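Long-range contact in ABC-type transport system, sugar-family extracellular solute-binding protein (Peptoclostridium difficile 630, PDB 6HNI), which binds tyrosine, probably as the extracellular substrate-binding lipoprotein of an ABC transporter, and has adhesive properties: residues V23-L37 with K84-A96. The protein carries 1 engineered substitution. Numbering follows the deposited sequence. Where two conformers were deposited one is given.
Sequences VKKIGITQLVEHPAL and KKDLIFAISTPSA. With TYR (tyrosine), chain B; EDO (1,2-ethanediol), chain E.
Asp86 and Lys25 clamp the entrance to two parallel strands, 24-30 and 87-91. The anti lone pair of Asp86 OD2 takes the Lys25 N-H almost straight (2.8 Å, 177°), while Asp86 N returns a bond to Lys25 O; a short, acidic side chain suits this place because it reaches a backbone N-H directly. Backbone bonds then alternate up to Ile91 N and Thr29 O. Gly27, lacking a side chain, lets the bent chain of Lys85 run close by, its CD 4.0 Å from Gly27 N, on the way to a salt bridge with Asp62.

On the face carrying Ile28, Phe89 and Ile91, Ile28 CG1 lies in plane at the Phe89 ring edge, 4.0 Å from Phe89 CD2. Phe89 CG stands anti to the backbone N (chi1 174°), which places the ring alongside Ile28; the ring also stacks on Phe44. CG2 of Ile91 packs on Leu37 CB at 3.7 Å, tying helix 35-50 to the sheet. On the other face, the Thr29 methyl meets Ala90 CB, small enough to accept it, while OG1 is bridged by water to Ser95 O.

Ser92 occupies the N-cap position of helix 93-102, and Thr93 N binds the tyrosine carboxylate O (2.8 Å) as OG1 grips OXT. His34 CE1 and Ala36 CB approach one side of the ligand ring. Ligand loops at the C-terminal ends of parallel strands characterise Rossmann-like lobes of periplasmic-binding-protein folds.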
# COMPACT_ATOMS: atom_id res chain seq x y z
N VAL A 23 -26.52 1.95 18.03
CA VAL A 23 -25.40 1.15 17.43
C VAL A 23 -24.83 1.96 16.25
O VAL A 23 -25.59 2.35 15.35
CB VAL A 23 -25.93 -0.23 16.90
CG1 VAL A 23 -24.86 -1.00 16.12
CG2 VAL A 23 -26.51 -1.07 18.05
N LYS A 24 -23.52 2.22 16.26
CA LYS A 24 -22.88 2.94 15.17
C LYS A 24 -22.59 1.94 14.05
O LYS A 24 -22.10 0.84 14.30
CB LYS A 24 -21.58 3.63 15.67
CG LYS A 24 -21.78 4.78 16.71
CD LYS A 24 -22.45 5.96 16.05
CE LYS A 24 -22.97 6.99 17.01
NZ LYS A 24 -21.95 7.85 17.57
N LYS A 25 -22.93 2.35 12.83
CA LYS A 25 -22.75 1.50 11.64
C LYS A 25 -21.55 1.99 10.82
O LYS A 25 -21.49 3.13 10.41
CB LYS A 25 -24.03 1.48 10.80
CG LYS A 25 -25.22 1.00 11.67
CD LYS A 25 -26.59 0.97 11.04
CE LYS A 25 -27.64 0.60 12.11
NZ LYS A 25 -27.84 1.69 13.11
N ILE A 26 -20.59 1.09 10.73
CA ILE A 26 -19.32 1.38 10.06
C ILE A 26 -19.30 0.52 8.80
O ILE A 26 -19.51 -0.65 8.83
CB ILE A 26 -18.12 1.03 10.96
CG1 ILE A 26 -18.17 1.80 12.30
CG2 ILE A 26 -16.82 1.21 10.17
CD1 ILE A 26 -17.05 1.37 13.22
N GLY A 27 -18.98 1.17 7.69
CA GLY A 27 -18.69 0.45 6.42
C GLY A 27 -17.19 0.41 6.18
O GLY A 27 -16.54 1.46 6.28
N ILE A 28 -16.68 -0.80 5.89
CA ILE A 28 -15.26 -0.93 5.52
C ILE A 28 -15.25 -1.32 4.03
O ILE A 28 -15.87 -2.27 3.65
CB ILE A 28 -14.55 -2.00 6.32
CG1 ILE A 28 -14.62 -1.74 7.85
CG2 ILE A 28 -13.09 -2.11 5.83
CD1 ILE A 28 -13.83 -2.69 8.71
N THR A 29 -14.56 -0.48 3.27
CA THR A 29 -14.42 -0.73 1.79
C THR A 29 -12.94 -0.96 1.52
O THR A 29 -12.11 -0.10 1.70
CB THR A 29 -15.05 0.42 1.00
OG1 THR A 29 -14.76 0.17 -0.43
CG2 THR A 29 -14.55 1.78 1.29
N GLN A 30 -12.66 -2.19 1.08
CA GLN A 30 -11.29 -2.61 0.80
C GLN A 30 -11.17 -3.01 -0.70
O GLN A 30 -12.01 -3.72 -1.20
CB GLN A 30 -10.93 -3.80 1.67
CG GLN A 30 -9.49 -4.26 1.57
CD GLN A 30 -9.12 -5.39 2.52
OE1 GLN A 30 -9.58 -5.42 3.68
NE2 GLN A 30 -8.21 -6.27 2.09
N LEU A 31 -10.12 -2.53 -1.36
CA LEU A 31 -10.02 -2.81 -2.81
C LEU A 31 -9.94 -4.31 -3.17
O LEU A 31 -10.64 -4.78 -4.08
CB LEU A 31 -8.82 -2.05 -3.34
CG LEU A 31 -8.44 -2.32 -4.81
CD1 LEU A 31 -9.58 -1.88 -5.68
CD2 LEU A 31 -7.15 -1.58 -5.07
N VAL A 32 -9.07 -5.02 -2.46
CA VAL A 32 -8.72 -6.39 -2.77
C VAL A 32 -8.00 -6.99 -1.55
O VAL A 32 -7.45 -6.25 -0.77
CB VAL A 32 -7.82 -6.45 -4.05
CG1 VAL A 32 -6.48 -5.82 -3.80
CG2 VAL A 32 -7.70 -7.89 -4.59
N GLU A 33 -7.96 -8.31 -1.43
CA GLU A 33 -7.02 -8.98 -0.52
C GLU A 33 -5.59 -8.98 -1.10
O GLU A 33 -5.25 -9.72 -2.08
CB GLU A 33 -7.45 -10.41 -0.26
CG GLU A 33 -8.79 -10.56 0.43
CD GLU A 33 -9.27 -12.01 0.45
OE1 GLU A 33 -8.49 -12.89 0.08
OE2 GLU A 33 -10.42 -12.25 0.85
N HIS A 34 -4.74 -8.14 -0.56
CA HIS A 34 -3.28 -8.30 -0.64
C HIS A 34 -2.74 -7.99 0.78
O HIS A 34 -3.46 -7.36 1.56
CB HIS A 34 -2.57 -7.57 -1.80
CG HIS A 34 -2.54 -6.06 -1.78
ND1 HIS A 34 -1.64 -5.34 -1.01
CD2 HIS A 34 -3.16 -5.15 -2.57
CE1 HIS A 34 -1.77 -4.05 -1.30
NE2 HIS A 34 -2.66 -3.91 -2.27
N PRO A 35 -1.54 -8.47 1.14
CA PRO A 35 -1.21 -8.50 2.57
C PRO A 35 -1.30 -7.19 3.30
O PRO A 35 -1.82 -7.13 4.45
CB PRO A 35 0.19 -9.09 2.61
CG PRO A 35 0.20 -10.03 1.42
CD PRO A 35 -0.60 -9.31 0.37
N ALA A 36 -0.86 -6.13 2.71
CA ALA A 36 -0.85 -4.84 3.36
C ALA A 36 -2.26 -4.40 3.63
O ALA A 36 -2.57 -3.84 4.71
CB ALA A 36 -0.14 -3.79 2.48
N LEU A 37 -3.16 -4.56 2.67
CA LEU A 37 -4.53 -4.08 2.88
C LEU A 37 -5.21 -4.89 3.96
O LEU A 37 -5.92 -4.30 4.82
CB LEU A 37 -5.35 -4.09 1.59
CG LEU A 37 -4.71 -3.37 0.38
CD1 LEU A 37 -5.73 -3.20 -0.70
CD2 LEU A 37 -4.08 -2.02 0.72
N LYS A 84 -26.55 5.31 4.80
CA LYS A 84 -26.35 6.29 5.89
C LYS A 84 -25.44 5.76 7.01
O LYS A 84 -25.74 5.93 8.21
CB LYS A 84 -27.71 6.83 6.41
CG LYS A 84 -28.61 7.41 5.31
CD LYS A 84 -29.99 7.84 5.77
CE LYS A 84 -30.72 8.54 4.63
NZ LYS A 84 -32.15 8.21 4.59
N LYS A 85 -24.33 5.14 6.65
CA LYS A 85 -23.33 4.71 7.60
C LYS A 85 -22.88 5.90 8.45
O LYS A 85 -22.87 7.05 8.00
CB LYS A 85 -22.10 4.17 6.90
CG LYS A 85 -22.30 2.89 6.10
CD LYS A 85 -22.89 1.73 6.88
CE LYS A 85 -22.90 0.48 6.03
NZ LYS A 85 -23.61 -0.63 6.67
N ASP A 86 -22.51 5.62 9.69
CA ASP A 86 -21.94 6.65 10.54
C ASP A 86 -20.48 6.99 10.25
O ASP A 86 -20.02 8.10 10.50
CB ASP A 86 -22.09 6.19 12.00
CG ASP A 86 -23.54 6.04 12.44
OD1 ASP A 86 -24.16 7.11 12.51
OD2 ASP A 86 -24.02 4.87 12.60
N LEU A 87 -19.78 6.02 9.65
CA LEU A 87 -18.35 6.15 9.35
C LEU A 87 -18.05 5.16 8.24
O LEU A 87 -18.51 4.04 8.25
CB LEU A 87 -17.52 5.80 10.59
CG LEU A 87 -16.00 5.64 10.40
CD1 LEU A 87 -15.41 6.97 10.09
CD2 LEU A 87 -15.37 5.08 11.68
N ILE A 88 -17.19 5.61 7.31
CA ILE A 88 -16.61 4.73 6.27
C ILE A 88 -15.11 4.63 6.44
O ILE A 88 -14.46 5.65 6.62
CB ILE A 88 -16.95 5.29 4.89
CG1 ILE A 88 -18.44 5.22 4.63
CG2 ILE A 88 -16.20 4.48 3.79
CD1 ILE A 88 -18.91 6.04 3.45
N PHE A 89 -14.62 3.41 6.53
CA PHE A 89 -13.18 3.16 6.57
C PHE A 89 -12.80 2.60 5.18
O PHE A 89 -13.29 1.56 4.77
CB PHE A 89 -12.90 2.12 7.66
CG PHE A 89 -11.47 1.63 7.75
CD1 PHE A 89 -10.38 2.49 7.61
CD2 PHE A 89 -11.23 0.31 8.03
CE1 PHE A 89 -9.06 1.97 7.68
CE2 PHE A 89 -9.94 -0.19 8.13
CZ PHE A 89 -8.88 0.67 7.97
N ALA A 90 -11.93 3.37 4.53
CA ALA A 90 -11.52 3.05 3.11
C ALA A 90 -10.04 2.67 3.09
O ALA A 90 -9.16 3.42 3.54
CB ALA A 90 -11.82 4.24 2.19
N ILE A 91 -9.78 1.50 2.47
CA ILE A 91 -8.47 0.91 2.47
C ILE A 91 -8.01 0.89 1.00
O ILE A 91 -8.55 0.11 0.22
CB ILE A 91 -8.48 -0.52 3.04
CG1 ILE A 91 -9.04 -0.52 4.50
CG2 ILE A 91 -7.12 -1.17 2.97
CD1 ILE A 91 -9.29 -1.93 4.95
N SER A 92 -6.99 1.72 0.76
CA SER A 92 -6.35 2.01 -0.57
C SER A 92 -6.88 3.27 -1.18
O SER A 92 -8.02 3.70 -0.98
CB SER A 92 -6.48 0.85 -1.58
OG SER A 92 -7.73 0.89 -2.24
N THR A 93 -6.07 3.81 -2.14
CA THR A 93 -6.43 4.99 -2.87
C THR A 93 -7.71 4.81 -3.68
O THR A 93 -8.59 5.65 -3.63
CB THR A 93 -5.25 5.56 -3.68
OG1 THR A 93 -4.21 5.96 -2.81
CG2 THR A 93 -5.66 6.72 -4.55
N PRO A 94 -7.79 3.77 -4.54
CA PRO A 94 -9.05 3.59 -5.28
C PRO A 94 -10.32 3.49 -4.41
O PRO A 94 -11.36 4.10 -4.75
CB PRO A 94 -8.79 2.34 -6.14
CG PRO A 94 -7.30 2.25 -6.22
CD PRO A 94 -6.82 2.72 -4.87
N SER A 95 -10.21 2.77 -3.30
CA SER A 95 -11.39 2.65 -2.45
C SER A 95 -11.77 3.98 -1.78
O SER A 95 -12.95 4.31 -1.70
CB SER A 95 -11.11 1.58 -1.40
OG SER A 95 -10.84 0.29 -1.96
N ALA A 96 -10.75 4.73 -1.37
CA ALA A 96 -10.94 6.05 -0.78
C ALA A 96 -11.51 7.07 -1.74
O ALA A 96 -12.36 7.87 -1.41
CB ALA A 96 -9.66 6.54 -0.16
N TYR B . -0.35 2.69 -1.41
CA TYR B . -1.46 2.02 -2.10
C TYR B . -2.57 3.03 -2.38
O TYR B . -3.64 2.61 -2.81
CB TYR B . -1.91 0.72 -1.40
CG TYR B . -0.85 -0.34 -1.42
CD1 TYR B . -0.48 -0.93 -2.66
CD2 TYR B . -0.16 -0.74 -0.32
CE1 TYR B . 0.55 -1.84 -2.71
CE2 TYR B . 0.86 -1.66 -0.35
CZ TYR B . 1.24 -2.22 -1.59
OH TYR B . 2.27 -3.14 -1.64
OXT TYR B . -2.35 4.22 -2.26
C1 EDO E . -9.43 -11.32 -3.76
O1 EDO E . -9.70 -10.22 -2.84
C2 EDO E . -9.48 -10.92 -5.24
O2 EDO E . -10.47 -11.61 -6.00
O HOH W 1 -26.29 4.93 14.34
O HOH W 2 -15.13 2.31 -1.96
O HOH W 3 -13.23 -1.14 -2.18